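Local coordinates for piwi domain-containing protein (Vanderwaltozyma polyspora, PDB 5THE) that binds RNA as the C-terminal lobe of a budding yeast Argonaute, probably holding a guide strand through its MID and PIWI domains, at residues 81-86 and 188-193; 97-102 and 218-223; 422-427 and 437-442. All blocks are in the same frame, centred on the assembly; numbering follows the deposited sequence.

Contact 1: residues 81-86 and 188-193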
loop_
_atom_site.group_PDB
_atom_site.type_symbol
_atom_site.label_atom_id
_atom_site.label_comp_id
_atom_site.label_asym_id
_atom_site.label_seq_id
_atom_site.Cartn_x
_atom_site.Cartn_y
_atom_site.Cartn_z
ATOM N N ALA A 81 1.451 4.031 -25.329
ATOM C CA ALA A 81 1.363 2.590 -25.213
ATOM C C ALA A 81 2.600 1.952 -25.836
ATOM O O ALA A 81 3.018 2.322 -26.937
ATOM C CB ALA A 81 0.092 2.079 -25.893
ATOM N N ILE A 82 3.193 1.005 -25.126
ATOM C CA ILE A 82 4.295 0.203 -25.640
ATOM C C ILE A 82 3.861 -1.247 -25.523
ATOM O O ILE A 82 3.683 -1.763 -24.413
ATOM C CB ILE A 82 5.603 0.459 -24.881
ATOM C CG1 ILE A 82 6.024 1.927 -25.031
ATOM C CG2 ILE A 82 6.706 -0.505 -25.368
ATOM C CD1 ILE A 82 7.312 2.276 -24.278
ATOM N N PHE A 83 3.652 -1.894 -26.662
ATOM C CA PHE A 83 3.220 -3.284 -26.682
ATOM C C PHE A 83 4.449 -4.172 -26.540
ATOM O O PHE A 83 5.314 -4.203 -27.423
ATOM C CB PHE A 83 2.456 -3.590 -27.969
ATOM C CG PHE A 83 1.733 -4.907 -27.947
ATOM C CD1 PHE A 83 2.379 -6.078 -28.308
ATOM C CD2 PHE A 83 0.407 -4.975 -27.568
ATOM C CE1 PHE A 83 1.719 -7.296 -28.281
ATOM C CE2 PHE A 83 -0.262 -6.191 -27.545
ATOM C CZ PHE A 83 0.400 -7.350 -27.898
ATOM N N ILE A 84 4.539 -4.883 -25.422
ATOM C CA ILE A 84 5.649 -5.793 -25.171
ATOM C C ILE A 84 5.205 -7.157 -25.689
ATOM O O ILE A 84 4.370 -7.829 -25.080
ATOM C CB ILE A 84 6.025 -5.833 -23.692
ATOM C CG1 ILE A 84 6.364 -4.411 -23.200
ATOM C CG2 ILE A 84 7.202 -6.800 -23.474
ATOM C CD1 ILE A 84 7.647 -3.772 -23.831
ATOM N N ASN A 85 5.733 -7.549 -26.847
ATOM C CA ASN A 85 5.335 -8.811 -27.458
ATOM C C ASN A 85 6.195 -9.925 -26.863
ATOM O O ASN A 85 7.209 -10.340 -27.430
ATOM C CB ASN A 85 5.484 -8.735 -28.971
ATOM C CG ASN A 85 5.021 -10.002 -29.648
ATOM O OD1 ASN A 85 4.074 -10.628 -29.194
ATOM N ND2 ASN A 85 5.684 -10.386 -30.739
ATOM N N ASN A 86 5.801 -10.406 -25.682
ATOM C CA ASN A 86 6.586 -11.455 -25.031
ATOM C C ASN A 86 6.084 -12.847 -25.438
ATOM O O ASN A 86 5.728 -13.683 -24.615
ATOM C CB ASN A 86 6.610 -11.264 -23.512
ATOM C CG ASN A 86 5.215 -11.150 -22.898
ATOM O OD1 ASN A 86 4.276 -10.694 -23.542
ATOM N ND2 ASN A 86 5.088 -11.560 -21.641
ATOM N N LEU A 188 2.364 3.174 -20.854
ATOM C CA LEU A 188 1.500 2.016 -20.633
ATOM C C LEU A 188 2.122 0.817 -21.339
ATOM O O LEU A 188 2.102 0.729 -22.570
ATOM C CB LEU A 188 0.082 2.284 -21.131
ATOM C CG LEU A 188 -0.878 1.100 -21.022
ATOM C CD1 LEU A 188 -0.999 0.624 -19.564
ATOM C CD2 LEU A 188 -2.241 1.470 -21.611
ATOM N N TYR A 189 2.708 -0.088 -20.571
ATOM C CA TYR A 189 3.198 -1.331 -21.142
ATOM C C TYR A 189 2.016 -2.280 -21.322
ATOM O O TYR A 189 1.306 -2.586 -20.355
ATOM C CB TYR A 189 4.261 -1.952 -20.243
ATOM C CG TYR A 189 5.572 -1.209 -20.222
ATOM C CD1 TYR A 189 6.312 -1.037 -21.391
ATOM C CD2 TYR A 189 6.105 -0.726 -19.025
ATOM C CE1 TYR A 189 7.521 -0.375 -21.374
ATOM C CE2 TYR A 189 7.321 -0.054 -19.004
ATOM C CZ TYR A 189 8.025 0.117 -20.184
ATOM O OH TYR A 189 9.235 0.780 -20.181
ATOM N N VAL A 190 1.792 -2.725 -22.555
ATOM C CA VAL A 190 0.716 -3.659 -22.876
ATOM C C VAL A 190 1.366 -5.008 -23.141
ATOM O O VAL A 190 2.045 -5.190 -24.161
ATOM C CB VAL A 190 -0.107 -3.185 -24.079
ATOM C CG1 VAL A 190 -1.213 -4.179 -24.411
ATOM C CG2 VAL A 190 -0.708 -1.796 -23.789
ATOM N N LEU A 191 1.171 -5.955 -22.227
ATOM C CA LEU A 191 1.876 -7.237 -22.295
ATOM C C LEU A 191 1.086 -8.228 -23.131
ATOM O O LEU A 191 -0.089 -8.481 -22.850
ATOM C CB LEU A 191 2.106 -7.816 -20.899
ATOM C CG LEU A 191 2.642 -6.821 -19.878
ATOM C CD1 LEU A 191 2.749 -7.481 -18.523
ATOM C CD2 LEU A 191 3.988 -6.264 -20.320
ATOM N N ARG A 192 1.735 -8.812 -24.141
ATOM C CA ARG A 192 1.045 -9.813 -24.950
ATOM C C ARG A 192 0.627 -11.020 -24.112
ATOM O O ARG A 192 -0.465 -11.568 -24.301
ATOM C CB ARG A 192 1.930 -10.252 -26.117
ATOM C CG ARG A 192 1.367 -11.438 -26.902
ATOM C CD ARG A 192 1.141 -11.069 -28.351
ATOM N NE ARG A 192 0.594 -12.166 -29.144
ATOM C CZ ARG A 192 1.295 -12.891 -30.007
ATOM N NH1 ARG A 192 2.586 -12.655 -30.202
ATOM N NH2 ARG A 192 0.701 -13.859 -30.683
ATOM N N ARG A 193 1.475 -11.453 -23.181
ATOM C CA ARG A 193 1.162 -12.591 -22.324
ATOM C C ARG A 193 1.319 -12.172 -20.869
ATOM O O ARG A 193 2.326 -11.554 -20.509
ATOM C CB ARG A 193 2.072 -13.803 -22.638
ATOM C CG ARG A 193 2.240 -14.143 -24.146
ATOM C CD ARG A 193 1.178 -15.109 -24.696
ATOM N NE ARG A 193 1.606 -16.512 -24.640
ATOM C CZ ARG A 193 1.611 -17.351 -25.677
ATOM N NH1 ARG A 193 1.201 -16.946 -26.873
ATOM N NH2 ARG A 193 2.021 -18.604 -25.517
#
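Leu-188 pairs with Ala-81 across two parallel strands; its carbonyl takes the N-H of Ile-82, O to N 2.8 Å, and also receives a CA-H...O contact from Ala-81. On the next residue the ring of Tyr-189 lies alongside Ile-82, CD1 3.9 Å from Ile-82 CB, while CG1 of Ile-84 approaches that same CD1; the tyrosine hydroxyl is hydrogen-bonded to Thr-207. Val-190 bonds through both N and O, to Ile-82 O and Ile-84 N. On the other side of the sheet its CG1 packs 3.6 Å from CD2 of Phe-83, and its carbonyl oxygen sits over one face of that ring, 3.7 Å above the plane and toward the rim. Leu-191 lies beside Ile-84 and also packs on a uracil base of the bound RNA. Arg-192 donates its backbone N-H to Ile-84 O. Its side chain starts out opposite its own N (chi1 172°) and bends at chi2 (120°), which takes CD past the edge of the Phe-83 ring and NH1 to a lone pair of Asn-85 OD1 at 2.7 Å, amide and guanidinium nearly coplanar. Arg-193 bonds by its main chain: N donates to Asn-86 OD1 (2.9 Å), and O accepts from Asn-86 ND2 (3.0 Å). The pair belongs to the parallel sheet of strands 77-85, 185-191 and 215-219, consistent with a Rossmann-like MID domain. Its chemistry changes from apolar side chains on both faces to side-chain amides that carry on the bonding at Asn-85 and Asn-86. NH1 of Arg-192 also reaches Thr-89 O, so neutral oxygens hold this end of its probably charged group.

Contact 2: residues 97-102 and 218-223. With nucleotides of chain B.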
loop_
_atom_site.group_PDB
_atom_site.type_symbol
_atom_site.label_atom_id
_atom_site.label_comp_id
_atom_site.label_asym_id
_atom_site.label_seq_id
_atom_site.Cartn_x
_atom_site.Cartn_y
_atom_site.Cartn_z
ATOM N N SER A 97 -4.979 -1.958 -34.579
ATOM C CA SER A 97 -6.177 -1.128 -34.467
ATOM C C SER A 97 -6.976 -1.464 -33.213
ATOM O O SER A 97 -7.618 -0.583 -32.633
ATOM C CB SER A 97 -7.050 -1.263 -35.722
ATOM O OG SER A 97 -7.399 -2.612 -35.954
ATOM N N GLU A 98 -6.931 -2.716 -32.762
ATOM C CA GLU A 98 -7.582 -3.037 -31.499
ATOM C C GLU A 98 -6.936 -2.286 -30.342
ATOM O O GLU A 98 -7.632 -1.803 -29.442
ATOM C CB GLU A 98 -7.564 -4.543 -31.261
ATOM C CG GLU A 98 -8.753 -5.254 -31.902
ATOM C CD GLU A 98 -8.708 -6.766 -31.747
ATOM O OE1 GLU A 98 -7.834 -7.276 -31.012
ATOM O OE2 GLU A 98 -9.551 -7.446 -32.370
ATOM N N LEU A 99 -5.613 -2.141 -30.369
ATOM C CA LEU A 99 -4.943 -1.385 -29.318
ATOM C C LEU A 99 -5.261 0.103 -29.416
ATOM O O LEU A 99 -5.476 0.751 -28.394
ATOM C CB LEU A 99 -3.437 -1.631 -29.370
ATOM C CG LEU A 99 -2.565 -0.910 -28.340
ATOM C CD1 LEU A 99 -3.075 -1.160 -26.917
ATOM C CD2 LEU A 99 -1.108 -1.378 -28.496
ATOM N N ASP A 100 -5.300 0.661 -30.634
ATOM C CA ASP A 100 -5.741 2.046 -30.808
ATOM C C ASP A 100 -7.136 2.260 -30.240
ATOM O O ASP A 100 -7.400 3.256 -29.545
ATOM C CB ASP A 100 -5.727 2.419 -32.287
ATOM C CG ASP A 100 -4.334 2.535 -32.829
ATOM O OD1 ASP A 100 -3.449 2.973 -32.061
ATOM O OD2 ASP A 100 -4.115 2.181 -34.006
ATOM N N ILE A 101 -8.048 1.344 -30.551
ATOM C CA ILE A 101 -9.413 1.450 -30.051
ATOM C C ILE A 101 -9.426 1.399 -28.525
ATOM O O ILE A 101 -10.090 2.207 -27.865
ATOM C CB ILE A 101 -10.285 0.348 -30.678
ATOM C CG1 ILE A 101 -10.492 0.669 -32.163
ATOM C CG2 ILE A 101 -11.606 0.221 -29.939
ATOM C CD1 ILE A 101 -10.928 -0.507 -33.004
ATOM N N SER A 102 -8.674 0.462 -27.941
ATOM C CA SER A 102 -8.654 0.342 -26.484
ATOM C C SER A 102 -8.061 1.584 -25.830
ATOM O O SER A 102 -8.531 2.016 -24.775
ATOM C CB SER A 102 -7.875 -0.902 -26.067
ATOM O OG SER A 102 -8.609 -2.065 -26.379
ATOM N N VAL A 218 -0.243 -3.588 -18.239
ATOM C CA VAL A 218 -1.596 -4.058 -18.448
ATOM C C VAL A 218 -1.472 -5.329 -19.284
ATOM O O VAL A 218 -0.666 -5.373 -20.218
ATOM C CB VAL A 218 -2.375 -2.898 -19.110
ATOM C CG1 VAL A 218 -2.521 -3.026 -20.607
ATOM C CG2 VAL A 218 -3.607 -2.528 -18.357
ATOM N N VAL A 219 -2.162 -6.403 -18.886
ATOM C CA VAL A 219 -2.184 -7.618 -19.699
ATOM C C VAL A 219 -3.179 -7.402 -20.830
ATOM O O VAL A 219 -4.338 -7.030 -20.593
ATOM C CB VAL A 219 -2.543 -8.860 -18.854
ATOM C CG1 VAL A 219 -2.643 -10.121 -19.728
ATOM C CG2 VAL A 219 -1.504 -9.078 -17.772
ATOM N N TRP A 220 -2.711 -7.612 -22.060
ATOM C CA TRP A 220 -3.492 -7.290 -23.250
ATOM C C TRP A 220 -4.830 -8.020 -23.281
ATOM O O TRP A 220 -5.852 -7.430 -23.650
ATOM C CB TRP A 220 -2.673 -7.628 -24.499
ATOM C CG TRP A 220 -3.380 -7.416 -25.816
ATOM C CD1 TRP A 220 -3.429 -8.297 -26.858
ATOM C CD2 TRP A 220 -4.142 -6.265 -26.232
ATOM N NE1 TRP A 220 -4.150 -7.768 -27.897
ATOM C CE2 TRP A 220 -4.600 -6.522 -27.543
ATOM C CE3 TRP A 220 -4.470 -5.045 -25.633
ATOM C CZ2 TRP A 220 -5.372 -5.605 -28.264
ATOM C CZ3 TRP A 220 -5.252 -4.134 -26.352
ATOM C CH2 TRP A 220 -5.686 -4.421 -27.656
ATOM N N ASP A 221 -4.859 -9.305 -22.911
ATOM C CA ASP A 221 -6.141 -10.013 -22.973
ATOM C C ASP A 221 -7.148 -9.451 -21.983
ATOM O O ASP A 221 -8.355 -9.628 -22.179
ATOM C CB ASP A 221 -5.967 -11.517 -22.751
ATOM C CG ASP A 221 -5.332 -12.212 -23.958
ATOM O OD1 ASP A 221 -5.419 -11.662 -25.078
ATOM O OD2 ASP A 221 -4.748 -13.307 -23.790
ATOM N N ASN A 222 -6.685 -8.742 -20.954
ATOM C CA ASN A 222 -7.602 -8.018 -20.084
ATOM C C ASN A 222 -7.969 -6.666 -20.675
ATOM O O ASN A 222 -9.154 -6.336 -20.818
ATOM C CB ASN A 222 -6.980 -7.818 -18.704
ATOM C CG ASN A 222 -6.772 -9.103 -17.965
ATOM O OD1 ASN A 222 -7.481 -10.081 -18.188
ATOM N ND2 ASN A 222 -5.789 -9.113 -17.064
ATOM N N PHE A 223 -6.949 -5.866 -20.997
ATOM C CA PHE A 223 -7.157 -4.501 -21.470
ATOM C C PHE A 223 -8.070 -4.475 -22.685
ATOM O O PHE A 223 -8.969 -3.630 -22.782
ATOM C CB PHE A 223 -5.796 -3.875 -21.801
ATOM C CG PHE A 223 -5.851 -2.410 -22.149
ATOM C CD1 PHE A 223 -6.663 -1.541 -21.435
ATOM C CD2 PHE A 223 -5.064 -1.896 -23.174
ATOM C CE1 PHE A 223 -6.708 -0.193 -21.757
ATOM C CE2 PHE A 223 -5.095 -0.538 -23.494
ATOM C CZ PHE A 223 -5.920 0.310 -22.781
ATOM P P A B 2 -3.498 -6.835 -15.250
ATOM O OP1 A B 2 -3.633 -8.204 -14.693
ATOM O OP2 A B 2 -4.058 -6.489 -16.595
ATOM O "O5'" A B 2 -4.077 -5.810 -14.180
ATOM C "C5'" A B 2 -3.775 -4.414 -14.255
ATOM C "C4'" A B 2 -4.764 -3.607 -13.465
ATOM O "O4'" A B 2 -6.054 -3.673 -14.111
ATOM C "C3'" A B 2 -5.048 -4.102 -12.059
ATOM O "O3'" A B 2 -4.069 -3.702 -11.144
ATOM C "C2'" A B 2 -6.425 -3.520 -11.778
ATOM O "O2'" A B 2 -6.326 -2.124 -11.531
ATOM C "C1'" A B 2 -7.083 -3.702 -13.138
ATOM N N9 A B 2 -7.763 -5.004 -13.285
ATOM C C8 A B 2 -7.196 -6.188 -13.690
ATOM N N7 A B 2 -8.036 -7.179 -13.785
ATOM C C5 A B 2 -9.250 -6.593 -13.443
ATOM C C6 A B 2 -10.532 -7.127 -13.356
ATOM N N6 A B 2 -10.766 -8.412 -13.630
ATOM N N1 A B 2 -11.539 -6.295 -12.974
ATOM C C2 A B 2 -11.238 -5.011 -12.711
ATOM N N3 A B 2 -10.051 -4.385 -12.757
ATOM C C4 A B 2 -9.103 -5.253 -13.127
ATOM O OP3 U B 1 2.428 -2.779 -11.468
ATOM P P U B 1 1.634 -2.423 -12.659
ATOM O OP1 U B 1 2.452 -1.588 -13.571
ATOM O OP2 U B 1 0.329 -1.890 -12.234
ATOM O "O5'" U B 1 1.369 -3.755 -13.464
ATOM C "C5'" U B 1 0.318 -4.642 -13.107
ATOM C "C4'" U B 1 0.008 -5.530 -14.274
ATOM O "O4'" U B 1 1.172 -6.353 -14.580
ATOM C "C3'" U B 1 -1.166 -6.480 -14.088
ATOM O "O3'" U B 1 -1.924 -6.516 -15.297
ATOM C "C2'" U B 1 -0.493 -7.830 -13.833
ATOM O "O2'" U B 1 -1.260 -8.952 -14.212
ATOM C "C1'" U B 1 0.785 -7.714 -14.665
ATOM N N1 U B 1 1.892 -8.549 -14.155
ATOM C C2 U B 1 2.451 -9.470 -15.005
ATOM O O2 U B 1 2.076 -9.582 -16.153
ATOM N N3 U B 1 3.464 -10.239 -14.480
ATOM C C4 U B 1 3.964 -10.164 -13.192
ATOM O O4 U B 1 4.889 -10.910 -12.855
ATOM C C5 U B 1 3.325 -9.193 -12.358
ATOM C C6 U B 1 2.331 -8.445 -12.855
HETATM O O HOH W 1 -4.861 -8.617 -30.716
#
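The indole of Trp-220 meets residues 97-102 of helix 95-111 with its six-membered end: Glu-98 C and O lie at its edge, and CH2 comes within 3.5 Å of Leu-99 CA. A water in the ring plane accepts from NE1 at 3.0 Å and donates to Glu-98 OE1, which also forms a salt bridge with Lys-224. Over one face of the Phe-223 ring stands CB of Ser-102, a CH-pi contact 4.1 Å from the centroid and 23° off the normal; CD1 of Leu-99 takes the edge, 4.0 Å from CE2. The same methyl lies 3.7 Å from Trp-220 CZ3, so Leu-99 fills the corner between the two aromatics. In Trp-220 and Phe-223 CG lies opposite the backbone N (chi1 177° and -173°), which brings the ring ends close to the helix. Ser-102 OG is hydrogen-bonded to Asn-226. On the RNA side, Val-219 N (3.0 Å) and Asn-222 ND2 (3.2 Å) both donate to OP2 of A2 of chain B. A strand running into a short helix, with Val-219 at the N-cap, thus holds the phosphate between the first two nucleotides at the helix N-terminal end, as expected of the Rossmann-like MID domain, which binds the guide 5' end in Argonautes.

Contact 3: residues 422-427 and 437-442. With nucleotides of chain B.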
loop_
_atom_site.group_PDB
_atom_site.type_symbol
_atom_site.label_atom_id
_atom_site.label_comp_id
_atom_site.label_asym_id
_atom_site.label_seq_id
_atom_site.Cartn_x
_atom_site.Cartn_y
_atom_site.Cartn_z
ATOM N N GLY A 422 -16.010 -3.412 10.165
ATOM C CA GLY A 422 -14.891 -4.021 10.797
ATOM C C GLY A 422 -15.251 -4.447 12.215
ATOM O O GLY A 422 -15.264 -3.697 13.209
ATOM N N THR A 423 -15.559 -5.722 12.268
ATOM C CA THR A 423 -15.667 -6.450 13.508
ATOM C C THR A 423 -14.335 -6.411 14.247
ATOM O O THR A 423 -13.293 -6.767 13.691
ATOM C CB THR A 423 -16.068 -7.890 13.179
ATOM O OG1 THR A 423 -17.403 -7.896 12.658
ATOM C CG2 THR A 423 -15.968 -8.787 14.409
ATOM N N VAL A 424 -14.376 -5.976 15.502
ATOM C CA VAL A 424 -13.222 -5.990 16.390
ATOM C C VAL A 424 -13.462 -7.038 17.460
ATOM O O VAL A 424 -14.564 -7.128 18.021
ATOM C CB VAL A 424 -12.981 -4.622 17.061
ATOM C CG1 VAL A 424 -11.654 -4.647 17.850
ATOM C CG2 VAL A 424 -12.966 -3.527 16.030
ATOM N N VAL A 425 -12.425 -7.799 17.769
ATOM C CA VAL A 425 -12.418 -8.703 18.906
ATOM C C VAL A 425 -11.151 -8.379 19.687
ATOM O O VAL A 425 -10.041 -8.544 19.169
ATOM C CB VAL A 425 -12.451 -10.178 18.476
ATOM C CG1 VAL A 425 -12.282 -11.103 19.683
ATOM C CG2 VAL A 425 -13.765 -10.494 17.764
ATOM N N ASP A 426 -11.307 -7.854 20.909
ATOM C CA ASP A 426 -10.137 -7.672 21.761
ATOM C C ASP A 426 -10.352 -8.301 23.132
ATOM O O ASP A 426 -9.671 -7.933 24.090
ATOM C CB ASP A 426 -9.734 -6.194 21.868
ATOM C CG ASP A 426 -10.773 -5.311 22.583
ATOM O OD1 ASP A 426 -11.905 -5.753 22.882
ATOM O OD2 ASP A 426 -10.444 -4.133 22.837
ATOM N N ARG A 427 -11.276 -9.257 23.237
ATOM C CA ARG A 427 -11.481 -10.009 24.462
ATOM C C ARG A 427 -11.580 -11.491 24.136
ATOM O O ARG A 427 -11.917 -11.873 23.014
ATOM C CB ARG A 427 -12.744 -9.540 25.196
ATOM C CG ARG A 427 -12.595 -8.176 25.830
ATOM C CD ARG A 427 -13.803 -7.858 26.603
ATOM N NE ARG A 427 -13.840 -6.476 27.059
ATOM C CZ ARG A 427 -13.400 -6.077 28.245
ATOM N NH1 ARG A 427 -12.870 -6.963 29.085
ATOM N NH2 ARG A 427 -13.495 -4.799 28.585
ATOM N N PHE A 437 -5.443 -6.953 19.492
ATOM C CA PHE A 437 -6.844 -6.980 19.097
ATOM C C PHE A 437 -6.913 -7.473 17.661
ATOM O O PHE A 437 -5.942 -7.385 16.908
ATOM C CB PHE A 437 -7.522 -5.608 19.256
ATOM C CG PHE A 437 -6.782 -4.473 18.619
ATOM C CD1 PHE A 437 -6.943 -4.189 17.273
ATOM C CD2 PHE A 437 -5.936 -3.675 19.372
ATOM C CE1 PHE A 437 -6.268 -3.142 16.685
ATOM C CE2 PHE A 437 -5.249 -2.616 18.789
ATOM C CZ PHE A 437 -5.413 -2.352 17.440
ATOM N N PHE A 438 -8.059 -8.041 17.311
ATOM C CA PHE A 438 -8.347 -8.433 15.940
ATOM C C PHE A 438 -9.303 -7.421 15.336
ATOM O O PHE A 438 -10.218 -6.945 16.013
ATOM C CB PHE A 438 -9.006 -9.814 15.861
ATOM C CG PHE A 438 -8.129 -10.953 16.280
ATOM C CD1 PHE A 438 -8.007 -11.297 17.618
ATOM C CD2 PHE A 438 -7.476 -11.725 15.324
ATOM C CE1 PHE A 438 -7.225 -12.363 18.006
ATOM C CE2 PHE A 438 -6.693 -12.806 15.703
ATOM C CZ PHE A 438 -6.568 -13.129 17.042
ATOM N N ILE A 439 -9.108 -7.111 14.058
ATOM C CA ILE A 439 -10.128 -6.397 13.292
ATOM C C ILE A 439 -10.259 -7.085 11.943
ATOM O O ILE A 439 -9.260 -7.358 11.275
ATOM C CB ILE A 439 -9.822 -4.900 13.096
ATOM C CG1 ILE A 439 -9.546 -4.196 14.424
ATOM C CG2 ILE A 439 -10.999 -4.226 12.435
ATOM C CD1 ILE A 439 -9.184 -2.692 14.283
ATOM N N GLN A 440 -11.481 -7.392 11.559
ATOM C CA GLN A 440 -11.764 -7.863 10.210
ATOM C C GLN A 440 -12.368 -6.657 9.513
ATOM O O GLN A 440 -13.544 -6.359 9.688
ATOM C CB GLN A 440 -12.693 -9.075 10.228
ATOM C CG GLN A 440 -12.945 -9.695 8.882
ATOM C CD GLN A 440 -13.441 -11.125 9.018
ATOM O OE1 GLN A 440 -13.068 -11.827 9.964
ATOM N NE2 GLN A 440 -14.298 -11.553 8.096
ATOM N N SER A 441 -11.538 -5.929 8.772
ATOM C CA SER A 441 -11.916 -4.611 8.285
ATOM C C SER A 441 -12.600 -4.655 6.927
ATOM O O SER A 441 -13.241 -3.674 6.539
ATOM C CB SER A 441 -10.664 -3.727 8.213
ATOM O OG SER A 441 -9.609 -4.476 7.599
ATOM N N HIS A 442 -12.518 -5.779 6.230
ATOM C CA HIS A 442 -12.883 -5.900 4.829
ATOM C C HIS A 442 -14.121 -6.770 4.644
ATOM O O HIS A 442 -14.479 -7.590 5.498
ATOM C CB HIS A 442 -11.726 -6.508 4.042
ATOM C CG HIS A 442 -11.311 -7.854 4.545
ATOM N ND1 HIS A 442 -10.687 -8.031 5.762
ATOM C CD2 HIS A 442 -11.430 -9.087 4.000
ATOM C CE1 HIS A 442 -10.444 -9.318 5.945
ATOM N NE2 HIS A 442 -10.891 -9.981 4.893
ATOM P P A B 5 -7.720 -7.371 0.262
ATOM O OP1 A B 5 -7.633 -6.862 1.659
ATOM O OP2 A B 5 -6.502 -7.675 -0.519
ATOM O "O5'" A B 5 -8.676 -8.634 0.303
ATOM C "C5'" A B 5 -9.934 -8.546 0.949
ATOM C "C4'" A B 5 -10.848 -9.661 0.513
ATOM O "O4'" A B 5 -11.106 -9.548 -0.907
ATOM C "C3'" A B 5 -10.287 -11.063 0.687
ATOM O "O3'" A B 5 -10.501 -11.539 1.996
ATOM C "C2'" A B 5 -11.031 -11.861 -0.378
ATOM O "O2'" A B 5 -12.337 -12.190 0.066
ATOM C "C1'" A B 5 -11.177 -10.827 -1.491
ATOM N N9 A B 5 -10.106 -10.937 -2.485
ATOM C C8 A B 5 -8.845 -10.391 -2.465
ATOM N N7 A B 5 -8.147 -10.698 -3.533
ATOM C C5 A B 5 -9.008 -11.492 -4.280
ATOM C C6 A B 5 -8.859 -12.126 -5.516
ATOM N N6 A B 5 -7.730 -12.047 -6.221
ATOM N N1 A B 5 -9.919 -12.840 -5.981
ATOM C C2 A B 5 -11.046 -12.902 -5.243
ATOM N N3 A B 5 -11.304 -12.339 -4.059
ATOM C C4 A B 5 -10.224 -11.652 -3.644
ATOM P P A B 6 -9.384 -12.394 2.754
ATOM O OP1 A B 6 -9.897 -12.469 4.161
ATOM O OP2 A B 6 -8.026 -11.905 2.441
ATOM O "O5'" A B 6 -9.459 -13.821 2.069
ATOM C "C5'" A B 6 -10.569 -14.660 2.287
ATOM C "C4'" A B 6 -10.552 -15.791 1.308
ATOM O "O4'" A B 6 -10.618 -15.253 -0.036
ATOM C "C3'" A B 6 -9.294 -16.646 1.305
ATOM O "O3'" A B 6 -9.305 -17.634 2.324
ATOM C "C2'" A B 6 -9.315 -17.232 -0.092
ATOM O "O2'" A B 6 -10.278 -18.278 -0.135
ATOM C "C1'" A B 6 -9.845 -16.040 -0.904
ATOM N N9 A B 6 -8.764 -15.175 -1.406
ATOM C C8 A B 6 -8.148 -14.151 -0.730
ATOM N N7 A B 6 -7.218 -13.531 -1.412
ATOM C C5 A B 6 -7.228 -14.200 -2.624
ATOM C C6 A B 6 -6.462 -14.016 -3.778
ATOM N N6 A B 6 -5.522 -13.070 -3.875
ATOM N N1 A B 6 -6.715 -14.845 -4.820
ATOM C C2 A B 6 -7.671 -15.785 -4.689
ATOM N N3 A B 6 -8.464 -16.055 -3.647
ATOM C C4 A B 6 -8.177 -15.213 -2.642
#
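A cis peptide bond precedes Gly-422, and this residue runs unusually close to the opposite strand: its CA is 2.9 Å from Gln-440 O, a short CA-H...O contact. From there the two strands form an antiparallel hairpin. Gln-440 N donates to Thr-423 O, and Val-425 and Phe-438 exchange two N-H...O bonds as a hydrogen-bonded pair. Between these, the non-hydrogen-bonded pair Val-424 and Ile-439 point the same way, with CG2 of the valine 3.8 Å from CG1 of the isoleucine. The helix 465-475 covers this side through Gln-469 and Cys-472. Phe-438 presents its ring edge to Val-425 O, CD1 to O 3.8 Å, and its ring stacks on His-453. Near the connecting loop, CB of Asp-426 and CB of Phe-437 meet at 3.5 Å. The aspartate's chi1 of 66° places the carboxylate between backbone N and carbonyl, and there Arg-30, Gly-12 N and Gln-469 hold it. Just past the strand, His-442 NE2 donates its N-H to OP1 of A6 of chain B at 2.8 Å, the phosphate oxygen lying near the ring plane; CD2 is 3.3 Å from O3' of A5 of chain B. The hairpin belongs to the RNase H-like PIWI domain. Main-chain bonds hold its body together, the Val-424 and Ile-439 side is apolar, and the ends are polar: a buried carboxylate satisfied by several donors near the connecting loop, and a histidine directed at the RNA backbone.

How the contacts relate
Contacts 1 and 2 form one unit, their centres 9 Å apart. Strands 185-191 and 215-219 are neighbours in the same parallel sheet: Val-218 probably hydrogen-bonds through N to Tyr-189 O and through O to Leu-191 N, 2.8 Å each. Trp-220 joins the two contacts, meeting Phe-83 edge-to-face and packing on Val-190. Contact 3 lies far off in the PIWI half, its centre 42 Å from that of contact 1 and 41 Å from that of contact 2, with nearest atoms about 27 and 22 Å away. The bound RNA is common to all three: Leu-191 of contact 1 packs on a uracil base, contact 2 holds the phosphate of A2 of chain B, and residues 437-442 reach the phosphate of A6.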